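Local atomic coordinates of N-terminal cyanobactin protease (Planktothrix agardhii NIES-596, PDB entry 4H6W), a protein that probably acts as a subtilisin-like serine endopeptidase, the protease domain of PagA, a maturation enzyme of the cyanobactin prenylagaramide. Residues A[235-240]-A[283-288]; A[113-118]-A[147-152]. One frame throughout, in Å; residues are numbered along the deposited sequence.

Contact 1 of 2, residues A[235-240]-A[283-288]; sequences ALLLSL and LDAIEH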
ATOM      1  N   ALA A 235       5.254   6.468   2.700  1.00 26.72           N
ATOM      2  CA  ALA A 235       5.991   7.504   1.972  1.00 28.73           C
ATOM      3  C   ALA A 235       6.035   8.820   2.769  1.00 30.36           C
ATOM      4  O   ALA A 235       7.086   9.462   2.857  1.00 32.26           O
ATOM      5  CB  ALA A 235       5.418   7.718   0.593  1.00 27.61           C
ATOM      6  N   LEU A 236       4.917   9.196   3.387  1.00 29.05           N
ATOM      7  CA  LEU A 236       4.910  10.391   4.228  1.00 28.78           C
ATOM      8  C   LEU A 236       5.943  10.269   5.325  1.00 30.60           C
ATOM      9  O   LEU A 236       6.661  11.220   5.625  1.00 32.08           O
ATOM     10  CB  LEU A 236       3.521  10.649   4.810  1.00 27.29           C
ATOM     11  CG  LEU A 236       2.464  11.093   3.791  1.00 27.03           C
ATOM     12  CD1 LEU A 236       1.175  11.477   4.492  1.00 25.65           C
ATOM     13  CD2 LEU A 236       3.005  12.250   2.942  1.00 26.03           C
ATOM     14  N   LEU A 237       6.044   9.077   5.897  1.00 31.54           N
ATOM     15  CA  LEU A 237       6.939   8.861   7.010  1.00 31.52           C
ATOM     16  C   LEU A 237       8.398   8.920   6.577  1.00 32.47           C
ATOM     17  O   LEU A 237       9.256   9.414   7.321  1.00 32.60           O
ATOM     18  CB  LEU A 237       6.615   7.530   7.680  1.00 33.53           C
ATOM     19  CG  LEU A 237       5.311   7.500   8.491  1.00 33.01           C
ATOM     20  CD1 LEU A 237       5.062   6.089   8.994  1.00 32.74           C
ATOM     21  CD2 LEU A 237       5.358   8.493   9.649  1.00 31.31           C
ATOM     22  N   LEU A 238       8.684   8.425   5.374  1.00 32.69           N
ATOM     23  CA  LEU A 238      10.035   8.528   4.826  1.00 31.87           C
ATOM     24  C   LEU A 238      10.389   9.990   4.534  1.00 33.38           C
ATOM     25  O   LEU A 238      11.529  10.401   4.753  1.00 33.91           O
ATOM     26  CB  LEU A 238      10.214   7.658   3.576  1.00 30.87           C
ATOM     27  CG  LEU A 238      10.276   6.129   3.757  1.00 31.63           C
ATOM     28  CD1 LEU A 238      10.063   5.381   2.442  1.00 27.89           C
ATOM     29  CD2 LEU A 238      11.572   5.688   4.435  1.00 29.35           C
ATOM     30  N   SER A 239       9.419  10.764   4.051  1.00 34.43           N
ATOM     31  CA  SER A 239       9.630  12.192   3.751  1.00 35.97           C
ATOM     32  C   SER A 239       9.909  12.960   5.038  1.00 36.42           C
ATOM     33  O   SER A 239      10.735  13.883   5.051  1.00 34.95           O
ATOM     34  CB  SER A 239       8.406  12.794   3.062  1.00 36.76           C
ATOM     35  OG  SER A 239       8.052  12.048   1.904  1.00 42.16           O
ATOM     36  N   LEU A 240       9.223  12.547   6.111  1.00 34.50           N
ATOM     37  CA  LEU A 240       9.362  13.146   7.430  1.00 35.07           C
ATOM     38  C   LEU A 240      10.773  12.923   8.013  1.00 37.52           C
ATOM     39  O   LEU A 240      11.347  13.822   8.648  1.00 40.90           O
ATOM     40  CB  LEU A 240       8.276  12.601   8.351  1.00 33.09           C
ATOM     41  CG  LEU A 240       8.263  13.094   9.798  1.00 34.16           C
ATOM     42  CD1 LEU A 240       7.941  14.581   9.855  1.00 33.01           C
ATOM     43  CD2 LEU A 240       7.263  12.296  10.626  1.00 31.75           C
ATOM     44  N   LEU A 283      -0.220   8.552  14.338  1.00 36.50           N
ATOM     45  CA  LEU A 283       0.427   9.359  15.390  1.00 37.08           C
ATOM     46  C   LEU A 283       1.455   8.548  16.159  1.00 35.19           C
ATOM     47  O   LEU A 283       2.585   8.994  16.372  1.00 34.48           O
ATOM     48  CB  LEU A 283      -0.609   9.968  16.336  1.00 37.95           C
ATOM     49  CG  LEU A 283      -1.422  11.074  15.674  1.00 42.55           C
ATOM     50  CD1 LEU A 283      -2.420  11.692  16.647  1.00 43.62           C
ATOM     51  CD2 LEU A 283      -0.481  12.131  15.097  1.00 42.23           C
ATOM     52  N   ASP A 284       1.054   7.340  16.537  1.00 33.66           N
ATOM     53  CA  ASP A 284       1.935   6.404  17.204  1.00 33.65           C
ATOM     54  C   ASP A 284       3.059   5.886  16.291  1.00 32.64           C
ATOM     55  O   ASP A 284       4.187   5.708  16.758  1.00 31.40           O
ATOM     56  CB  ASP A 284       1.114   5.275  17.812  1.00 37.33           C
ATOM     57  CG  ASP A 284       0.195   5.758  18.938  1.00 40.23           C
ATOM     58  OD1 ASP A 284       0.325   6.924  19.381  1.00 44.76           O
ATOM     59  OD2 ASP A 284      -0.662   4.971  19.394  1.00 42.36           O
ATOM     60  N   ALA A 285       2.769   5.698  14.998  1.00 30.46           N
ATOM     61  CA  ALA A 285       3.815   5.375  14.010  1.00 30.64           C
ATOM     62  C   ALA A 285       4.931   6.422  13.966  1.00 30.40           C
ATOM     63  O   ALA A 285       6.126   6.093  13.987  1.00 30.10           O
ATOM     64  CB  ALA A 285       3.206   5.180  12.634  1.00 31.02           C
ATOM     65  N   ILE A 286       4.541   7.694  13.922  1.00 32.16           N
ATOM     66  CA  ILE A 286       5.501   8.802  14.013  1.00 30.35           C
ATOM     67  C   ILE A 286       6.333   8.681  15.297  1.00 30.64           C
ATOM     68  O   ILE A 286       7.569   8.742  15.260  1.00 30.52           O
ATOM     69  CB  ILE A 286       4.766  10.160  13.962  1.00 30.66           C
ATOM     70  CG1 ILE A 286       4.013  10.280  12.632  1.00 29.90           C
ATOM     71  CG2 ILE A 286       5.740  11.323  14.184  1.00 28.69           C
ATOM     72  CD1 ILE A 286       2.912  11.325  12.595  1.00 31.53           C
ATOM     73  N   GLU A 287       5.643   8.487  16.424  1.00 31.74           N
ATOM     74  CA  GLU A 287       6.291   8.389  17.725  1.00 33.31           C
ATOM     75  C   GLU A 287       7.316   7.261  17.750  1.00 33.48           C
ATOM     76  O   GLU A 287       8.446   7.480  18.160  1.00 34.71           O
ATOM     77  CB  GLU A 287       5.260   8.211  18.838  1.00 35.80           C
ATOM     78  CG  GLU A 287       5.861   8.237  20.240  1.00 40.45           C
ATOM     79  CD  GLU A 287       4.819   8.361  21.349  1.00 45.26           C
ATOM     80  OE1 GLU A 287       4.025   9.342  21.341  1.00 47.89           O
ATOM     81  OE2 GLU A 287       4.805   7.489  22.249  1.00 45.57           O
ATOM     82  N   HIS A 288       6.925   6.070  17.291  1.00 31.63           N
ATOM     83  CA  HIS A 288       7.832   4.935  17.224  1.00 31.21           C
ATOM     84  C   HIS A 288       9.027   5.116  16.285  1.00 33.21           C
ATOM     85  O   HIS A 288      10.105   4.592  16.545  1.00 31.20           O
ATOM     86  CB  HIS A 288       7.065   3.680  16.845  1.00 32.29           C
ATOM     87  CG  HIS A 288       6.382   3.032  18.003  1.00 33.29           C
ATOM     88  ND1 HIS A 288       5.139   2.456  17.905  1.00 34.24           N
ATOM     89  CD2 HIS A 288       6.765   2.885  19.292  1.00 34.06           C
ATOM     90  CE1 HIS A 288       4.786   1.977  19.082  1.00 36.78           C
ATOM     91  NE2 HIS A 288       5.755   2.225  19.943  1.00 36.06           N
TER

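Contact 2 of 2, residues A[113-118]-A[147-152]; sequences QAVNNG and QENNVL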
ATOM      1  N   GLN A 113      12.228  -4.490 -11.564  1.00 36.51           N
ATOM      2  CA  GLN A 113      12.328  -3.250 -12.316  1.00 38.48           C
ATOM      3  C   GLN A 113      12.094  -2.032 -11.416  1.00 38.46           C
ATOM      4  O   GLN A 113      12.826  -1.030 -11.515  1.00 38.06           O
ATOM      5  CB  GLN A 113      11.371  -3.253 -13.500  1.00 38.71           C
ATOM      6  CG  GLN A 113      11.726  -2.203 -14.532  1.00 42.81           C
ATOM      7  CD  GLN A 113      10.806  -2.224 -15.736  1.00 45.42           C
ATOM      8  OE1 GLN A 113       9.722  -2.821 -15.694  1.00 45.35           O
ATOM      9  NE2 GLN A 113      11.235  -1.566 -16.827  1.00 44.03           N
ATOM     10  N   ALA A 114      11.100  -2.136 -10.529  1.00 36.51           N
ATOM     11  CA  ALA A 114      10.816  -1.081  -9.554  1.00 34.57           C
ATOM     12  C   ALA A 114      12.050  -0.790  -8.709  1.00 34.17           C
ATOM     13  O   ALA A 114      12.398   0.370  -8.489  1.00 34.53           O
ATOM     14  CB  ALA A 114       9.640  -1.462  -8.670  1.00 33.23           C
ATOM     15  N   VAL A 115      12.729  -1.842  -8.260  1.00 33.85           N
ATOM     16  CA  VAL A 115      13.935  -1.667  -7.450  1.00 34.43           C
ATOM     17  C   VAL A 115      15.064  -0.968  -8.223  1.00 34.80           C
ATOM     18  O   VAL A 115      15.641   0.003  -7.739  1.00 34.53           O
ATOM     19  CB  VAL A 115      14.417  -3.001  -6.854  1.00 34.14           C
ATOM     20  CG1 VAL A 115      15.759  -2.815  -6.152  1.00 34.74           C
ATOM     21  CG2 VAL A 115      13.381  -3.535  -5.875  1.00 33.25           C
ATOM     22  N   ASN A 116      15.349  -1.437  -9.434  1.00 35.06           N
ATOM     23  CA  ASN A 116      16.439  -0.855 -10.220  1.00 37.38           C
ATOM     24  C   ASN A 116      16.175   0.586 -10.670  1.00 38.21           C
ATOM     25  O   ASN A 116      17.092   1.289 -11.076  1.00 38.46           O
ATOM     26  CB  ASN A 116      16.805  -1.762 -11.403  1.00 36.87           C
ATOM     27  CG  ASN A 116      17.225  -3.166 -10.963  1.00 38.36           C
ATOM     28  OD1 ASN A 116      17.702  -3.385  -9.843  1.00 37.98           O
ATOM     29  ND2 ASN A 116      17.038  -4.127 -11.847  1.00 39.51           N
ATOM     30  N   ASN A 117      14.919   1.024 -10.596  1.00 38.41           N
ATOM     31  CA  ASN A 117      14.571   2.395 -10.953  1.00 38.20           C
ATOM     32  C   ASN A 117      14.405   3.313  -9.729  1.00 39.11           C
ATOM     33  O   ASN A 117      13.898   4.439  -9.834  1.00 38.15           O
ATOM     34  CB  ASN A 117      13.348   2.412 -11.880  1.00 38.58           C
ATOM     35  CG  ASN A 117      13.686   1.916 -13.290  1.00 40.73           C
ATOM     36  OD1 ASN A 117      13.912   2.723 -14.202  1.00 38.59           O
ATOM     37  ND2 ASN A 117      13.754   0.586 -13.465  1.00 36.33           N
ATOM     38  N   GLY A 118      14.840   2.808  -8.574  1.00 38.22           N
ATOM     39  CA  GLY A 118      14.909   3.577  -7.338  1.00 36.03           C
ATOM     40  C   GLY A 118      13.618   3.778  -6.565  1.00 36.10           C
ATOM     41  O   GLY A 118      13.443   4.818  -5.922  1.00 36.86           O
ATOM     42  N   GLN A 147      14.848  -6.699   0.298  1.00 35.04           N
ATOM     43  CA  GLN A 147      15.526  -6.761   1.596  1.00 37.34           C
ATOM     44  C   GLN A 147      16.934  -6.200   1.484  1.00 38.66           C
ATOM     45  O   GLN A 147      17.351  -5.397   2.306  1.00 36.92           O
ATOM     46  CB  GLN A 147      15.589  -8.194   2.121  1.00 36.73           C
ATOM     47  CG  GLN A 147      16.375  -8.353   3.414  1.00 36.87           C
ATOM     48  CD  GLN A 147      15.665  -7.744   4.613  1.00 38.49           C
ATOM     49  OE1 GLN A 147      14.428  -7.770   4.700  1.00 39.45           O
ATOM     50  NE2 GLN A 147      16.441  -7.196   5.547  1.00 35.12           N
ATOM     51  N   GLU A 148      17.649  -6.619   0.444  1.00 42.37           N
ATOM     52  CA  GLU A 148      19.037  -6.210   0.245  1.00 45.30           C
ATOM     53  C   GLU A 148      19.204  -4.732  -0.089  1.00 44.09           C
ATOM     54  O   GLU A 148      20.266  -4.157   0.162  1.00 46.74           O
ATOM     55  CB  GLU A 148      19.706  -7.084  -0.814  1.00 47.57           C
ATOM     56  CG  GLU A 148      19.864  -8.532  -0.371  1.00 55.91           C
ATOM     57  CD  GLU A 148      20.244  -9.484  -1.498  1.00 62.20           C
ATOM     58  OE1 GLU A 148      20.090  -9.125  -2.694  1.00 62.87           O
ATOM     59  OE2 GLU A 148      20.693 -10.609  -1.179  1.00 63.50           O
ATOM     60  N   ASN A 149      18.172  -4.122  -0.661  1.00 40.54           N
ATOM     61  CA  ASN A 149      18.269  -2.729  -1.116  1.00 38.26           C
ATOM     62  C   ASN A 149      17.446  -1.777  -0.260  1.00 35.80           C
ATOM     63  O   ASN A 149      17.281  -0.609  -0.609  1.00 33.26           O
ATOM     64  CB  ASN A 149      17.844  -2.605  -2.585  1.00 39.76           C
ATOM     65  CG  ASN A 149      18.896  -3.119  -3.550  1.00 42.14           C
ATOM     66  OD1 ASN A 149      19.571  -2.334  -4.221  1.00 43.22           O
ATOM     67  ND2 ASN A 149      19.037  -4.442  -3.637  1.00 42.68           N
ATOM     68  N   ASN A 150      16.928  -2.296   0.854  1.00 35.24           N
ATOM     69  CA  ASN A 150      16.038  -1.558   1.754  1.00 32.74           C
ATOM     70  C   ASN A 150      14.847  -0.909   1.040  1.00 32.37           C
ATOM     71  O   ASN A 150      14.610   0.298   1.171  1.00 33.93           O
ATOM     72  CB  ASN A 150      16.813  -0.521   2.573  1.00 32.44           C
ATOM     73  CG  ASN A 150      16.079  -0.117   3.837  1.00 35.33           C
ATOM     74  OD1 ASN A 150      14.929  -0.524   4.070  1.00 35.51           O
ATOM     75  ND2 ASN A 150      16.733   0.700   4.665  1.00 35.22           N
ATOM     76  N   VAL A 151      14.119  -1.716   0.271  1.00 30.48           N
ATOM     77  CA  VAL A 151      12.863  -1.300  -0.356  1.00 29.31           C
ATOM     78  C   VAL A 151      11.742  -2.014   0.374  1.00 29.74           C
ATOM     79  O   VAL A 151      11.815  -3.220   0.570  1.00 29.09           O
ATOM     80  CB  VAL A 151      12.812  -1.694  -1.849  1.00 28.23           C
ATOM     81  CG1 VAL A 151      11.493  -1.291  -2.481  1.00 27.72           C
ATOM     82  CG2 VAL A 151      13.978  -1.082  -2.600  1.00 27.42           C
ATOM     83  N   LEU A 152      10.712  -1.265   0.780  1.00 30.67           N
ATOM     84  CA  LEU A 152       9.538  -1.852   1.452  1.00 30.19           C
ATOM     85  C   LEU A 152       8.420  -2.267   0.490  1.00 29.66           C
ATOM     86  O   LEU A 152       7.862  -1.435  -0.219  1.00 30.28           O
ATOM     87  CB  LEU A 152       8.975  -0.885   2.488  1.00 29.50           C
ATOM     88  CG  LEU A 152       7.728  -1.302   3.281  1.00 29.28           C
ATOM     89  CD1 LEU A 152       7.935  -2.599   4.072  1.00 27.64           C
ATOM     90  CD2 LEU A 152       7.339  -0.143   4.190  1.00 27.54           C
TER

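Contact 1 of 2, residues A[235-240]-A[283-288]
Leu237 and Ile286 meet where helices 223-243 and 282-289 run side by side in roughly the same direction; the axes of segments 235-240 and 283-288 approach to 11.2 Å and cross at -38°, with the CA atoms of Leu237 and Ile286 7.1 Å apart. At this spacing the backbones do not meet, and the gap is bridged by aliphatic side chains alone. Leu237 reaches across with both branches of its fork. Leu237 CD2 packs against the ethyl arm of Ile286, 3.7 Å from CG1, while CD1 lies 4.2 Å from CB of Ala285. The two branched chains of Leu237 and Ile286 cross obliquely. Because CG1 of Ile286 stands anti to the carbonyl carbon (chi1 -61°), its CG2 methyl is left for a second partner one turn further along the other helix: Leu240 CD2 comes within 4.0 Å of it, the two side chains meeting at about a right angle. Leu240 gets there by the opposite choice from Leu237, its CG being anti to the backbone N (chi1 179°). Ile286 is thus met at both branches of its beta carbon by leucines one turn apart. On the side of helix 223-243 that carries Ser239, the hydroxyl OG bonds to Ala235 O at 2.9 Å. Leu237 also packs on Val253 and Leu257 of helix 250-259, Leu236 rests on helix 10-16, and Ala235 and Leu238 turn to Ile121 of the parallel sheet, so helix 223-243 lies between the sheet and helix 282-289, which also touches Ser260 and, through Leu283, helix 10-16.

Contact 2 of 2, residues A[113-118]-A[147-152]
A Schellman motif ends helix 104-116 beside the turn that leads from helix 137-148 into strand 152-156, and Val115, in the last turn of the first helix, carries the contact between them. Each of its methyls has a partner of its own. Val115 CG2 meets Val151 CG2 at 4.1 Å, and Val115 CG1 lies against CB and CG of Asn149, 4.1 Å from the latter. The division follows from the valine's rotation: with chi1 at 173°, CG1 is anti to the backbone N and CG2 anti to the carbonyl carbon. Asn149 offers Val115 the carbon part of its side chain, while its ND2 is bonded to Leu145 O in the preceding helical turn.

In the subtilase fold these two helices follow one another in beta-alpha-beta crossovers of the parallel sheet, and Ile122 of strand 121-124 touches both valines. Gly118 is the C-prime residue of the motif: its positive phi (79°) turns the chain out of the helix, and its N bonds to Val115 O at 3.0 Å, with Ala119 N reaching back to Ala114 O. Asn117 fastens the same end, its ND2 giving a nearly straight bond (165°) of 2.7 Å to Gln113 O, in the plane of its own amide. Beyond the second helix, Asn150 is bonded through both polar atoms to Asp249 and Gln251.

Overall arrangement
Contact 2 comes first along the chain and closes before contact 1 opens. Their centres are about 20 Å apart and the nearest atoms about 6 Å, so the two do not touch, and each lies about 15 Å from the centre of the chain. Strand 121-124 is common ground: Ile122 touches both valines of contact 2, while Ile121 meets helix 223-243 of contact 1. Helix 250-259 is a second link, packing on residues of both. Contact 2 joins the end of helix 104-116 to the turn after helix 137-148, whereas contact 1 attaches the last helix of the chain. Both are structural packing away from the predicted catalytic triad, although helix 223-243 also bears Ser224.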